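Long-range contact in putative alpha-L-fucosidase (Bacteroides thetaiotaomicron, PDB 3EYP), which probably hydrolyses alpha-L-fucosides, as a glycoside hydrolase family 29 enzyme that also carries an F5/8 type C domain: residues D269-Y282 with H305-I319. Numbering follows the deposited sequence. Where two conformers were deposited one is given.
Sequences DSRVKSVRELWDIY and HSTDSLHAALLKQGI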
loop_
_atom_site.group_PDB
_atom_site.type_symbol
_atom_site.label_atom_id
_atom_site.label_comp_id
_atom_site.label_asym_id
_atom_site.label_seq_id
_atom_site.Cartn_x
_atom_site.Cartn_y
_atom_site.Cartn_z
ATOM N N ASP A 269 7.453 -21.546 -8.533
ATOM C CA ASP A 269 8.604 -20.771 -9.059
ATOM C C ASP A 269 8.277 -20.403 -10.485
ATOM O O ASP A 269 8.624 -19.342 -10.934
ATOM C CB ASP A 269 9.932 -21.527 -9.049
ATOM C CG ASP A 269 10.553 -21.615 -7.671
ATOM O OD1 ASP A 269 10.050 -21.004 -6.676
ATOM O OD2 ASP A 269 11.561 -22.345 -7.574
ATOM N N SER A 270 7.554 -21.253 -11.188
ATOM C CA SER A 270 7.285 -20.973 -12.613
ATOM C C SER A 270 6.010 -20.159 -12.791
ATOM O O SER A 270 5.539 -20.012 -13.913
ATOM C CB SER A 270 7.074 -22.266 -13.387
ATOM O OG SER A 270 6.111 -23.078 -12.649
ATOM N N ARG A 271 5.446 -19.694 -11.682
ATOM C CA ARG A 271 4.124 -19.019 -11.683
ATOM C C ARG A 271 4.149 -17.639 -11.039
ATOM O O ARG A 271 3.125 -17.125 -10.561
ATOM C CB ARG A 271 3.092 -19.863 -10.934
ATOM C CG ARG A 271 2.884 -21.277 -11.474
ATOM C CD ARG A 271 2.096 -21.258 -12.745
ATOM N NE ARG A 271 2.083 -22.593 -13.323
ATOM C CZ ARG A 271 1.181 -23.528 -13.007
ATOM N NH1 ARG A 271 0.206 -23.244 -12.142
ATOM N NH2 ARG A 271 1.237 -24.730 -13.574
ATOM N N VAL A 272 5.323 -17.071 -10.954
ATOM C CA VAL A 272 5.458 -15.693 -10.460
ATOM C C VAL A 272 4.801 -14.725 -11.442
ATOM O O VAL A 272 4.912 -14.833 -12.670
ATOM C CB VAL A 272 6.953 -15.261 -10.250
ATOM C CG1 VAL A 272 7.037 -13.801 -9.817
ATOM C CG2 VAL A 272 7.695 -16.156 -9.210
ATOM N N LYS A 273 4.116 -13.756 -10.897
ATOM C CA LYS A 273 3.453 -12.776 -11.722
ATOM C C LYS A 273 4.458 -12.112 -12.641
ATOM O O LYS A 273 5.598 -11.815 -12.286
ATOM C CB LYS A 273 2.690 -11.762 -10.858
ATOM C CG LYS A 273 1.410 -12.380 -10.292
ATOM C CD LYS A 273 0.760 -11.481 -9.253
ATOM C CE LYS A 273 -0.640 -11.965 -8.919
ATOM N NZ LYS A 273 -0.573 -12.953 -7.863
ATOM N N SER A 274 3.989 -11.838 -13.843
ATOM C CA SER A 274 4.845 -11.234 -14.861
ATOM C C SER A 274 4.988 -9.751 -14.544
ATOM O O SER A 274 4.215 -9.205 -13.802
ATOM C CB SER A 274 4.222 -11.422 -16.246
ATOM O OG SER A 274 3.051 -10.607 -16.353
ATOM N N VAL A 275 6.012 -9.125 -15.115
ATOM C CA VAL A 275 6.241 -7.688 -14.940
ATOM C C VAL A 275 5.024 -6.888 -15.399
ATOM O O VAL A 275 4.602 -5.953 -14.722
ATOM C CB VAL A 275 7.544 -7.207 -15.685
ATOM C CG1 VAL A 275 7.761 -5.708 -15.569
ATOM C CG2 VAL A 275 8.734 -8.002 -15.172
ATOM N N ARG A 276 4.471 -7.290 -16.535
ATOM C CA ARG A 276 3.246 -6.672 -17.064
ATOM C C ARG A 276 2.069 -6.775 -16.099
ATOM O O ARG A 276 1.346 -5.818 -15.930
ATOM C CB ARG A 276 2.829 -7.223 -18.424
ATOM C CG ARG A 276 3.375 -6.372 -19.544
ATOM C CD ARG A 276 3.179 -7.011 -20.923
ATOM N NE ARG A 276 1.967 -6.565 -21.614
ATOM C CZ ARG A 276 1.590 -5.295 -21.768
ATOM N NH1 ARG A 276 2.292 -4.289 -21.237
ATOM N NH2 ARG A 276 0.464 -5.025 -22.433
ATOM N N GLU A 277 1.914 -7.940 -15.487
ATOM C CA GLU A 277 0.886 -8.169 -14.449
ATOM C C GLU A 277 1.093 -7.244 -13.253
ATOM O O GLU A 277 0.156 -6.635 -12.743
ATOM C CB GLU A 277 0.832 -9.633 -14.001
ATOM C CG GLU A 277 0.129 -10.471 -15.068
ATOM C CD GLU A 277 0.234 -12.000 -14.923
ATOM O OE1 GLU A 277 -0.689 -12.665 -15.470
ATOM O OE2 GLU A 277 1.182 -12.550 -14.312
ATOM N N LEU A 278 2.357 -7.087 -12.855
ATOM C CA LEU A 278 2.678 -6.244 -11.691
ATOM C C LEU A 278 2.479 -4.746 -11.989
ATOM O O LEU A 278 2.110 -3.961 -11.140
ATOM C CB LEU A 278 4.118 -6.524 -11.218
ATOM C CG LEU A 278 4.270 -7.934 -10.596
ATOM C CD1 LEU A 278 5.778 -8.215 -10.414
ATOM C CD2 LEU A 278 3.427 -8.064 -9.243
ATOM N N TRP A 279 2.737 -4.395 -13.243
ATOM C CA TRP A 279 2.521 -3.040 -13.715
ATOM C C TRP A 279 1.028 -2.732 -13.659
ATOM O O TRP A 279 0.612 -1.672 -13.231
ATOM C CB TRP A 279 3.081 -2.876 -15.147
ATOM C CG TRP A 279 2.707 -1.634 -15.877
ATOM C CD1 TRP A 279 2.202 -1.566 -17.147
ATOM C CD2 TRP A 279 2.855 -0.287 -15.430
ATOM N NE1 TRP A 279 2.022 -0.249 -17.515
ATOM C CE2 TRP A 279 2.443 0.552 -16.484
ATOM C CE3 TRP A 279 3.339 0.300 -14.247
ATOM C CZ2 TRP A 279 2.447 1.933 -16.378
ATOM C CZ3 TRP A 279 3.334 1.669 -14.137
ATOM C CH2 TRP A 279 2.904 2.481 -15.211
ATOM N N ASP A 280 0.228 -3.706 -14.056
ATOM C CA ASP A 280 -1.217 -3.568 -14.002
ATOM C C ASP A 280 -1.638 -3.327 -12.554
ATOM O O ASP A 280 -2.388 -2.438 -12.219
ATOM C CB ASP A 280 -1.921 -4.843 -14.457
ATOM C CG ASP A 280 -1.876 -5.041 -15.945
ATOM O OD1 ASP A 280 -1.458 -4.101 -16.645
ATOM O OD2 ASP A 280 -2.330 -6.119 -16.422
ATOM N N ILE A 281 -1.134 -4.189 -11.709
ATOM C CA ILE A 281 -1.418 -4.086 -10.277
ATOM C C ILE A 281 -0.978 -2.772 -9.664
ATOM O O ILE A 281 -1.738 -2.110 -8.927
ATOM C CB ILE A 281 -0.812 -5.294 -9.494
ATOM C CG1 ILE A 281 -1.613 -6.543 -9.832
ATOM C CG2 ILE A 281 -0.827 -5.050 -8.002
ATOM C CD1 ILE A 281 -0.937 -7.903 -9.379
ATOM N N TYR A 282 0.235 -2.371 -9.999
ATOM C CA TYR A 282 0.768 -1.088 -9.562
ATOM C C TYR A 282 -0.259 0.020 -9.931
ATOM O O TYR A 282 -0.594 0.926 -9.146
ATOM C CB TYR A 282 2.132 -0.799 -10.233
ATOM C CG TYR A 282 2.761 0.531 -9.816
ATOM C CD1 TYR A 282 3.548 0.639 -8.666
ATOM C CD2 TYR A 282 2.538 1.689 -10.566
ATOM C CE1 TYR A 282 4.078 1.869 -8.272
ATOM C CE2 TYR A 282 3.063 2.917 -10.190
ATOM C CZ TYR A 282 3.833 3.001 -9.054
ATOM O OH TYR A 282 4.402 4.188 -8.708
ATOM N N HIS A 305 13.262 -15.895 -3.824
ATOM C CA HIS A 305 13.539 -16.482 -5.136
ATOM C C HIS A 305 13.944 -15.421 -6.175
ATOM O O HIS A 305 13.450 -14.264 -6.243
ATOM C CB HIS A 305 12.356 -17.357 -5.635
ATOM C CG HIS A 305 12.642 -18.143 -6.873
ATOM N ND1 HIS A 305 13.614 -19.128 -6.922
ATOM C CD2 HIS A 305 12.047 -18.134 -8.085
ATOM C CE1 HIS A 305 13.642 -19.636 -8.144
ATOM N NE2 HIS A 305 12.687 -19.068 -8.860
ATOM N N SER A 306 14.818 -15.867 -7.030
ATOM C CA SER A 306 15.326 -15.028 -8.125
ATOM C C SER A 306 14.280 -14.411 -9.010
ATOM O O SER A 306 14.317 -13.239 -9.354
ATOM C CB SER A 306 16.341 -15.795 -8.988
ATOM O OG SER A 306 15.888 -17.025 -9.545
ATOM N N THR A 307 13.316 -15.207 -9.404
ATOM C CA THR A 307 12.290 -14.678 -10.321
ATOM C C THR A 307 11.528 -13.540 -9.662
ATOM O O THR A 307 11.282 -12.482 -10.241
ATOM C CB THR A 307 11.365 -15.778 -10.802
ATOM O OG1 THR A 307 12.163 -16.783 -11.397
ATOM C CG2 THR A 307 10.371 -15.250 -11.836
ATOM N N ASP A 308 11.161 -13.755 -8.422
ATOM C CA ASP A 308 10.393 -12.788 -7.657
ATOM C C ASP A 308 11.154 -11.481 -7.642
ATOM O O ASP A 308 10.623 -10.384 -7.848
ATOM C CB ASP A 308 10.228 -13.263 -6.189
ATOM C CG ASP A 308 9.587 -14.656 -6.064
ATOM O OD1 ASP A 308 9.871 -15.501 -6.916
ATOM O OD2 ASP A 308 8.820 -14.923 -5.087
ATOM N N SER A 309 12.426 -11.629 -7.332
ATOM C CA SER A 309 13.336 -10.489 -7.238
ATOM C C SER A 309 13.510 -9.742 -8.578
ATOM O O SER A 309 13.544 -8.467 -8.638
ATOM C CB SER A 309 14.702 -10.896 -6.678
ATOM O OG SER A 309 14.648 -11.273 -5.309
ATOM N N LEU A 310 13.612 -10.541 -9.626
ATOM C CA LEU A 310 13.821 -10.027 -11.001
ATOM C C LEU A 310 12.642 -9.159 -11.443
ATOM O O LEU A 310 12.797 -8.045 -11.918
ATOM C CB LEU A 310 13.935 -11.192 -11.989
ATOM C CG LEU A 310 14.134 -10.795 -13.458
ATOM C CD1 LEU A 310 15.408 -9.992 -13.588
ATOM C CD2 LEU A 310 14.107 -12.045 -14.324
ATOM N N HIS A 311 11.455 -9.738 -11.328
ATOM C CA HIS A 311 10.236 -9.091 -11.767
ATOM C C HIS A 311 9.938 -7.775 -11.060
ATOM O O HIS A 311 9.496 -6.849 -11.680
ATOM C CB HIS A 311 9.047 -10.063 -11.694
ATOM C CG HIS A 311 9.132 -11.166 -12.712
ATOM N ND1 HIS A 311 8.092 -12.016 -12.993
ATOM C CD2 HIS A 311 10.171 -11.577 -13.484
ATOM C CE1 HIS A 311 8.480 -12.895 -13.906
ATOM N NE2 HIS A 311 9.746 -12.661 -14.210
ATOM N N ALA A 312 10.137 -7.771 -9.738
ATOM C CA ALA A 312 10.116 -6.577 -8.906
ATOM C C ALA A 312 11.152 -5.532 -9.321
ATOM O O ALA A 312 10.878 -4.307 -9.365
ATOM C CB ALA A 312 10.314 -6.946 -7.400
ATOM N N ALA A 313 12.349 -6.000 -9.612
ATOM C CA ALA A 313 13.414 -5.070 -10.093
ATOM C C ALA A 313 13.044 -4.432 -11.457
ATOM O O ALA A 313 13.212 -3.244 -11.674
ATOM C CB ALA A 313 14.823 -5.770 -10.161
ATOM N N LEU A 314 12.530 -5.248 -12.354
ATOM C CA LEU A 314 12.127 -4.779 -13.692
ATOM C C LEU A 314 10.919 -3.824 -13.587
ATOM O O LEU A 314 10.828 -2.840 -14.295
ATOM C CB LEU A 314 11.805 -5.956 -14.619
ATOM C CG LEU A 314 12.993 -6.880 -14.950
ATOM C CD1 LEU A 314 12.582 -8.148 -15.750
ATOM C CD2 LEU A 314 14.100 -6.070 -15.639
ATOM N N LEU A 315 9.975 -4.130 -12.705
ATOM C CA LEU A 315 8.851 -3.197 -12.490
ATOM C C LEU A 315 9.399 -1.828 -12.098
ATOM O O LEU A 315 8.913 -0.788 -12.546
ATOM C CB LEU A 315 7.876 -3.735 -11.444
ATOM C CG LEU A 315 6.729 -2.840 -10.945
ATOM C CD1 LEU A 315 5.724 -2.507 -12.013
ATOM C CD2 LEU A 315 6.101 -3.514 -9.737
ATOM N N LYS A 316 10.417 -1.818 -11.273
ATOM C CA LYS A 316 10.954 -0.521 -10.748
ATOM C C LYS A 316 11.583 0.276 -11.903
ATOM O O LYS A 316 11.356 1.490 -12.076
ATOM C CB LYS A 316 11.993 -0.746 -9.644
ATOM C CG LYS A 316 12.845 0.444 -9.324
ATOM C CD LYS A 316 12.005 1.587 -8.779
ATOM C CE LYS A 316 12.853 2.733 -8.201
ATOM N NZ LYS A 316 11.880 3.863 -7.880
ATOM N N GLN A 317 12.352 -0.453 -12.689
ATOM C CA GLN A 317 12.983 0.136 -13.888
ATOM C C GLN A 317 11.932 0.679 -14.838
ATOM O O GLN A 317 12.039 1.793 -15.367
ATOM C CB GLN A 317 13.876 -0.845 -14.636
ATOM C CG GLN A 317 14.648 -0.106 -15.719
ATOM C CD GLN A 317 15.324 -0.989 -16.714
ATOM O OE1 GLN A 317 15.741 -2.103 -16.401
ATOM N NE2 GLN A 317 15.497 -0.472 -17.914
ATOM N N GLY A 318 10.913 -0.100 -15.029
ATOM C CA GLY A 318 9.787 0.303 -15.864
ATOM C C GLY A 318 9.089 1.556 -15.368
ATOM O O GLY A 318 8.761 2.464 -16.144
ATOM N N ILE A 319 8.855 1.613 -14.067
ATOM C CA ILE A 319 8.155 2.709 -13.478
ATOM C C ILE A 319 9.065 3.941 -13.660
ATOM O O ILE A 319 8.625 5.036 -14.096
ATOM C CB ILE A 319 7.796 2.485 -11.946
ATOM C CG1 ILE A 319 6.660 1.469 -11.770
ATOM C CG2 ILE A 319 7.301 3.765 -11.269
ATOM C CD1 ILE A 319 6.651 0.809 -10.322
#
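V275 and H311 bring the backbones together, CA to CA 5.3 Å, where helix 275-282 crosses helix 306-319 at -57° with 9.2 Å between axes. The two helices lie on the outside of the TIM-barrel-like catalytic domain and flank strand 291-295 in sequence; L278 reaches that strand from one helix, while Y282 and L315 both touch M22 on strand 22-26. The polar tie is at H311: ND1 donates to K273 O over 2.6 Å, nearly straight at 165°, with the acceptor at the ring edge, close to its plane. T307 CG2, from the same helix as H311, lies over one face of this imidazole, offset toward its rim. S274, next after K273, begins helix 275-282 through a capping box with E277. V272 CG2 packs against T307 CG2 and the D308 carboxylate, while V272 CG1 turns to the H311 ring. At the far end of the contact, the D269 carboxylate lies almost parallel to the H305 ring, planes 9° apart, with D269 CG 3.5 Å from H305 NE2; H305 CG, anti to the backbone N, sets the imidazole there. R259 forms salt bridges with both D308 and D269, linking carboxylates of the two segments. With an alanine at H305 the D269 carboxylate would probably lose its flat stacking partner, and a gap would be likely to open beside it. Further along, V275 CG2 packs on L314 CB, L315 CD2 meets L278 CB, and L315 CD1 comes to the edge of the W279 ring, whose NE1 is hydrogen-bonded to Q456. I319 closes the row between W279 and Y282: its CD1 sits over one face of the tyrosine ring in a CH-pi contact, 3.6 Å from the centroid and close to the ring normal.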